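Long-range contacts in exopolygalacturonase (Yersinia enterocolitica, PDB 2UVE), which probably cleaves polygalacturonan from a chain end by hydrolysis, as a family 28 glycoside hydrolase with a right-handed parallel beta-helix fold: residues H372-A377 with F398-D403; H435-T440 with Y459-G464. One frame throughout, in Å; residues are numbered along the deposited sequence.

Interaction 1 (H372-A377 with F398-D403); sequences HQTYDA and FDTGDD. With NI (nickel (II) ion), chain C; SO4 (sulfate ion), chain K.
D376 and G401 meet on a nickel ion, D376 through a carboxylate oxygen and G401 through its main-chain carbonyl. D376 OD2 and G401 O each lie 2.1 Å from it, and the two oxygens approach each other to 2.9 Å because both bind the metal. The peptide bond before D376 is cis. D376 CG is anti to the backbone N (chi1 -164°), and OD2 reaches the ion while OD1 accepts a bond from water 1. Three waters and H435 NE2 complete six ligands. The Y375 ring lies against D376, with D376 CB 3.4 Å above the plane over its centre. The ring edge meets T400 O at CD1. G401, D402 and D403 match the G-D-D signature of family 28, so the loop probably lines the active-site cleft.

Before these loops, strands 365-373 and 397-399 run parallel on neighbouring coils of the beta-helix. H372 and F398 pair there, and so do Q373 and D399. D399 N donates to H372 O. D399 O takes the N-H of T374 at 2.8 Å, and a weak second bond from Y375 N. The rings of H372 and F398 form an offset stack, centroids 4.4 Å apart and planes at 8°. F431 carries the stack on beyond F398, while N396 OD1 holds H372 NE2. D399 OD2 touches Y375 CB at 3.4 Å, and OD1 makes a salt bridge with R432.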
# COMPACT_ATOMS: atom_id res chain seq x y z
N HIS A 372 7.58 4.95 3.83
CA HIS A 372 6.64 5.04 4.96
C HIS A 372 7.42 4.69 6.20
O HIS A 372 7.89 3.57 6.31
CB HIS A 372 5.45 4.04 4.79
CG HIS A 372 4.86 4.08 3.41
ND1 HIS A 372 3.76 4.85 3.09
CD2 HIS A 372 5.20 3.43 2.26
CE1 HIS A 372 3.48 4.72 1.80
NE2 HIS A 372 4.34 3.86 1.27
N GLN A 373 7.54 5.64 7.12
CA GLN A 373 8.18 5.40 8.41
C GLN A 373 7.18 5.80 9.50
O GLN A 373 7.21 6.93 10.02
CB GLN A 373 9.51 6.18 8.53
CG GLN A 373 10.54 5.86 7.46
CD GLN A 373 11.78 6.80 7.48
OE1 GLN A 373 11.70 7.94 7.94
NE2 GLN A 373 12.89 6.32 6.98
N THR A 374 6.26 4.89 9.79
CA THR A 374 5.15 5.19 10.72
C THR A 374 4.95 4.18 11.83
O THR A 374 4.04 4.32 12.61
CB THR A 374 3.81 5.44 9.99
OG1 THR A 374 3.28 4.21 9.45
CG2 THR A 374 3.99 6.45 8.88
N TYR A 375 5.84 3.23 11.95
CA TYR A 375 5.88 2.31 13.12
C TYR A 375 6.12 3.10 14.44
O TYR A 375 7.02 3.93 14.49
CB TYR A 375 6.99 1.26 12.94
CG TYR A 375 6.96 0.20 13.98
CD1 TYR A 375 6.05 -0.86 13.91
CD2 TYR A 375 7.81 0.28 15.08
CE1 TYR A 375 6.01 -1.83 14.92
CE2 TYR A 375 7.78 -0.67 16.08
CZ TYR A 375 6.89 -1.72 16.00
OH TYR A 375 6.89 -2.63 17.03
N ASP A 376 5.31 2.88 15.49
CA ASP A 376 4.13 2.00 15.49
C ASP A 376 2.89 2.88 15.81
O ASP A 376 2.21 2.65 16.77
CB ASP A 376 4.31 0.87 16.54
CG ASP A 376 3.36 -0.26 16.33
OD1 ASP A 376 3.29 -1.21 17.15
OD2 ASP A 376 2.66 -0.23 15.30
N ALA A 377 2.67 3.95 15.04
CA ALA A 377 1.46 4.79 15.17
C ALA A 377 0.15 3.96 14.97
O ALA A 377 -0.07 3.33 13.90
CB ALA A 377 1.49 5.93 14.12
N PHE A 398 8.06 0.08 3.15
CA PHE A 398 7.02 0.12 4.20
C PHE A 398 7.57 -0.23 5.60
O PHE A 398 8.06 -1.33 5.79
CB PHE A 398 5.88 -0.85 3.90
CG PHE A 398 5.07 -0.48 2.71
CD1 PHE A 398 3.93 0.32 2.86
CD2 PHE A 398 5.43 -0.91 1.44
CE1 PHE A 398 3.15 0.66 1.72
CE2 PHE A 398 4.67 -0.57 0.34
CZ PHE A 398 3.53 0.23 0.49
N ASP A 399 7.54 0.71 6.55
CA ASP A 399 7.70 0.38 7.99
C ASP A 399 6.47 1.03 8.71
O ASP A 399 6.46 2.23 9.00
CB ASP A 399 9.05 0.89 8.52
CG ASP A 399 9.48 0.19 9.82
OD1 ASP A 399 9.62 -1.05 9.79
OD2 ASP A 399 9.70 0.91 10.87
N THR A 400 5.39 0.28 8.90
CA THR A 400 4.10 0.96 9.23
C THR A 400 3.56 0.61 10.61
O THR A 400 3.81 -0.47 11.18
CB THR A 400 3.05 0.76 8.09
OG1 THR A 400 2.87 -0.64 7.88
CG2 THR A 400 3.53 1.37 6.74
N GLY A 401 2.79 1.54 11.19
CA GLY A 401 2.16 1.25 12.44
C GLY A 401 0.99 0.28 12.32
O GLY A 401 0.61 -0.32 13.31
N ASP A 402 0.42 0.13 11.13
CA ASP A 402 -0.69 -0.82 10.90
C ASP A 402 -0.42 -1.61 9.63
O ASP A 402 0.75 -1.94 9.33
CB ASP A 402 -2.06 -0.07 10.87
CG ASP A 402 -3.24 -0.94 11.33
OD1 ASP A 402 -3.76 -1.74 10.52
OD2 ASP A 402 -3.63 -0.86 12.51
N ASP A 403 -1.45 -1.92 8.85
CA ASP A 403 -1.26 -2.64 7.55
C ASP A 403 -0.37 -1.83 6.62
O ASP A 403 -0.49 -0.60 6.62
CB ASP A 403 -2.59 -2.84 6.85
CG ASP A 403 -3.59 -3.61 7.68
OD1 ASP A 403 -3.18 -4.43 8.54
OD2 ASP A 403 -4.78 -3.45 7.45
NI NI C . 1.46 -1.76 14.59
S SO4 K . 14.54 4.12 4.01
O1 SO4 K . 15.95 4.12 4.26
O2 SO4 K . 13.92 2.86 4.17
O3 SO4 K . 13.88 4.88 5.00
O4 SO4 K . 14.39 4.52 2.65
O HOH W 1 2.22 -3.25 16.02
O HOH W 2 3.11 -2.16 12.94
O HOH W 3 -0.12 -1.24 16.06

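Interaction 2 (H435-T440 with Y459-G464); sequences HGAIVT and YLTDIG. With NI (nickel (II) ion), chain C.
H435 and D462 lie side by side and point the same way, their ring and carboxylate planes only 2° apart. From CB, which packs on D403, the H435 side chain runs to CG, placed beside the backbone N (chi1 -68°). CD2 then passes D462 OD2 at 4.0 Å, a contact without a hydrogen bond. At the tip, NE2 binds the nickel ion at 2.3 Å. CE1 and CD2 lie on either side of that bond, 3.3 and 3.2 Å from the metal. Water 4 bridges the two residues, donating to H435 O and D462 OD2.

H435 and G436 fit the G-H-G signature of family 28, consistent with a place at the active-site cleft. From there the chain enters strand 438-441, which runs parallel to strand 463-470 on the next coil of the right-handed beta-helix. Two main-chain bonds join the coils at this corner. A437 N donates to I463 O at 3.0 Å, and I438 N donates to G464 O. G436 CA also brings a C-H to I463 O. A437 CB sits 3.5 Å from G464 O. T461 CG2 packs against A437 N, while its OG1 bonds to R432 O. I463 CD1 touches H435 O at 3.7 Å.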
# COMPACT_ATOMS: atom_id res chain seq x y z
N HIS A 435 1.30 -4.69 9.79
CA HIS A 435 0.38 -5.75 10.22
C HIS A 435 0.08 -6.78 9.11
O HIS A 435 -0.48 -7.82 9.37
CB HIS A 435 -0.92 -5.15 10.76
CG HIS A 435 -0.74 -4.41 12.04
ND1 HIS A 435 -1.79 -3.96 12.81
CD2 HIS A 435 0.39 -4.08 12.71
CE1 HIS A 435 -1.32 -3.35 13.88
NE2 HIS A 435 -0.00 -3.40 13.84
N GLY A 436 0.49 -6.48 7.89
CA GLY A 436 0.26 -7.38 6.79
C GLY A 436 0.72 -6.60 5.63
O GLY A 436 0.46 -5.41 5.54
N ALA A 437 1.49 -7.26 4.78
CA ALA A 437 1.93 -6.64 3.54
C ALA A 437 0.72 -6.31 2.64
O ALA A 437 0.59 -5.18 2.16
CB ALA A 437 3.00 -7.58 2.79
N ILE A 438 -0.15 -7.30 2.39
CA ILE A 438 -1.30 -7.15 1.49
C ILE A 438 -2.51 -7.60 2.29
O ILE A 438 -2.61 -8.78 2.64
CB ILE A 438 -1.19 -8.05 0.17
CG1 ILE A 438 0.18 -7.84 -0.52
CG2 ILE A 438 -2.46 -7.83 -0.80
CD1 ILE A 438 0.31 -6.52 -1.22
N VAL A 439 -3.41 -6.65 2.59
CA VAL A 439 -4.55 -6.92 3.46
C VAL A 439 -5.86 -6.64 2.68
O VAL A 439 -6.07 -5.54 2.22
CB VAL A 439 -4.51 -6.13 4.79
CG1 VAL A 439 -5.69 -6.54 5.67
CG2 VAL A 439 -3.21 -6.39 5.53
N THR A 440 -6.70 -7.67 2.51
CA THR A 440 -8.01 -7.54 1.87
C THR A 440 -9.16 -8.02 2.79
O THR A 440 -9.28 -9.20 2.99
CB THR A 440 -8.12 -8.41 0.56
OG1 THR A 440 -8.14 -9.79 0.93
CG2 THR A 440 -6.98 -8.20 -0.42
N TYR A 459 10.26 -8.47 5.24
CA TYR A 459 11.19 -8.76 6.32
C TYR A 459 10.67 -8.11 7.57
O TYR A 459 10.58 -6.88 7.60
CB TYR A 459 12.59 -8.23 5.97
CG TYR A 459 13.58 -8.33 7.09
CD1 TYR A 459 14.01 -9.56 7.54
CD2 TYR A 459 14.11 -7.18 7.69
CE1 TYR A 459 14.91 -9.68 8.61
CE2 TYR A 459 15.05 -7.28 8.72
CZ TYR A 459 15.44 -8.54 9.17
OH TYR A 459 16.33 -8.68 10.20
N LEU A 460 10.31 -8.95 8.56
CA LEU A 460 9.79 -8.55 9.89
C LEU A 460 8.31 -8.19 9.92
O LEU A 460 7.76 -7.86 10.99
CB LEU A 460 10.58 -7.40 10.54
CG LEU A 460 12.08 -7.59 10.73
CD1 LEU A 460 12.67 -6.30 11.28
CD2 LEU A 460 12.42 -8.83 11.60
N THR A 461 7.71 -8.17 8.73
CA THR A 461 6.27 -7.95 8.57
C THR A 461 5.48 -9.01 9.34
O THR A 461 5.91 -10.16 9.47
CB THR A 461 5.88 -7.99 7.06
OG1 THR A 461 6.98 -7.53 6.27
CG2 THR A 461 4.69 -7.10 6.77
N ASP A 462 4.29 -8.65 9.83
CA ASP A 462 3.49 -9.64 10.56
C ASP A 462 3.05 -10.82 9.69
O ASP A 462 3.17 -11.97 10.09
CB ASP A 462 2.27 -8.98 11.18
CG ASP A 462 2.56 -8.25 12.47
OD1 ASP A 462 3.72 -8.08 12.90
OD2 ASP A 462 1.57 -7.84 13.06
N ILE A 463 2.53 -10.52 8.51
CA ILE A 463 1.81 -11.49 7.69
C ILE A 463 2.08 -11.07 6.25
O ILE A 463 2.14 -9.90 5.99
CB ILE A 463 0.26 -11.42 8.02
CG1 ILE A 463 -0.03 -11.86 9.47
CG2 ILE A 463 -0.60 -12.25 7.05
CD1 ILE A 463 -1.32 -11.37 10.01
N GLY A 464 2.23 -12.02 5.31
CA GLY A 464 2.34 -11.71 3.88
C GLY A 464 0.98 -11.32 3.27
O GLY A 464 0.81 -10.25 2.73
NI NI C . 1.46 -1.76 14.59
O HOH W 4 -0.88 -8.50 12.20
O HOH W 1 2.22 -3.25 16.02
O HOH W 3 -0.12 -1.24 16.06
O HOH W 2 3.11 -2.16 12.94

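The two contacts follow one another along the chain: interaction 1 closes at D403 before interaction 2 opens at H435. Their centres are about 11 Å apart. Both join neighbouring coils of the same beta-helix, but at different strands: 365-373 with 397-399 in the first, 438-441 with 463-470 in the second. Strand 405-408, which follows interaction 1, pairs with 438-441. A probable hydrogen bond, D402 O to H435 N at 2.8 Å, ties the contacts directly, and D403 packs on V439. One nickel ion and its three waters belong to both. The metal therefore connects loops from three successive coils, on a face that probably carries the active site.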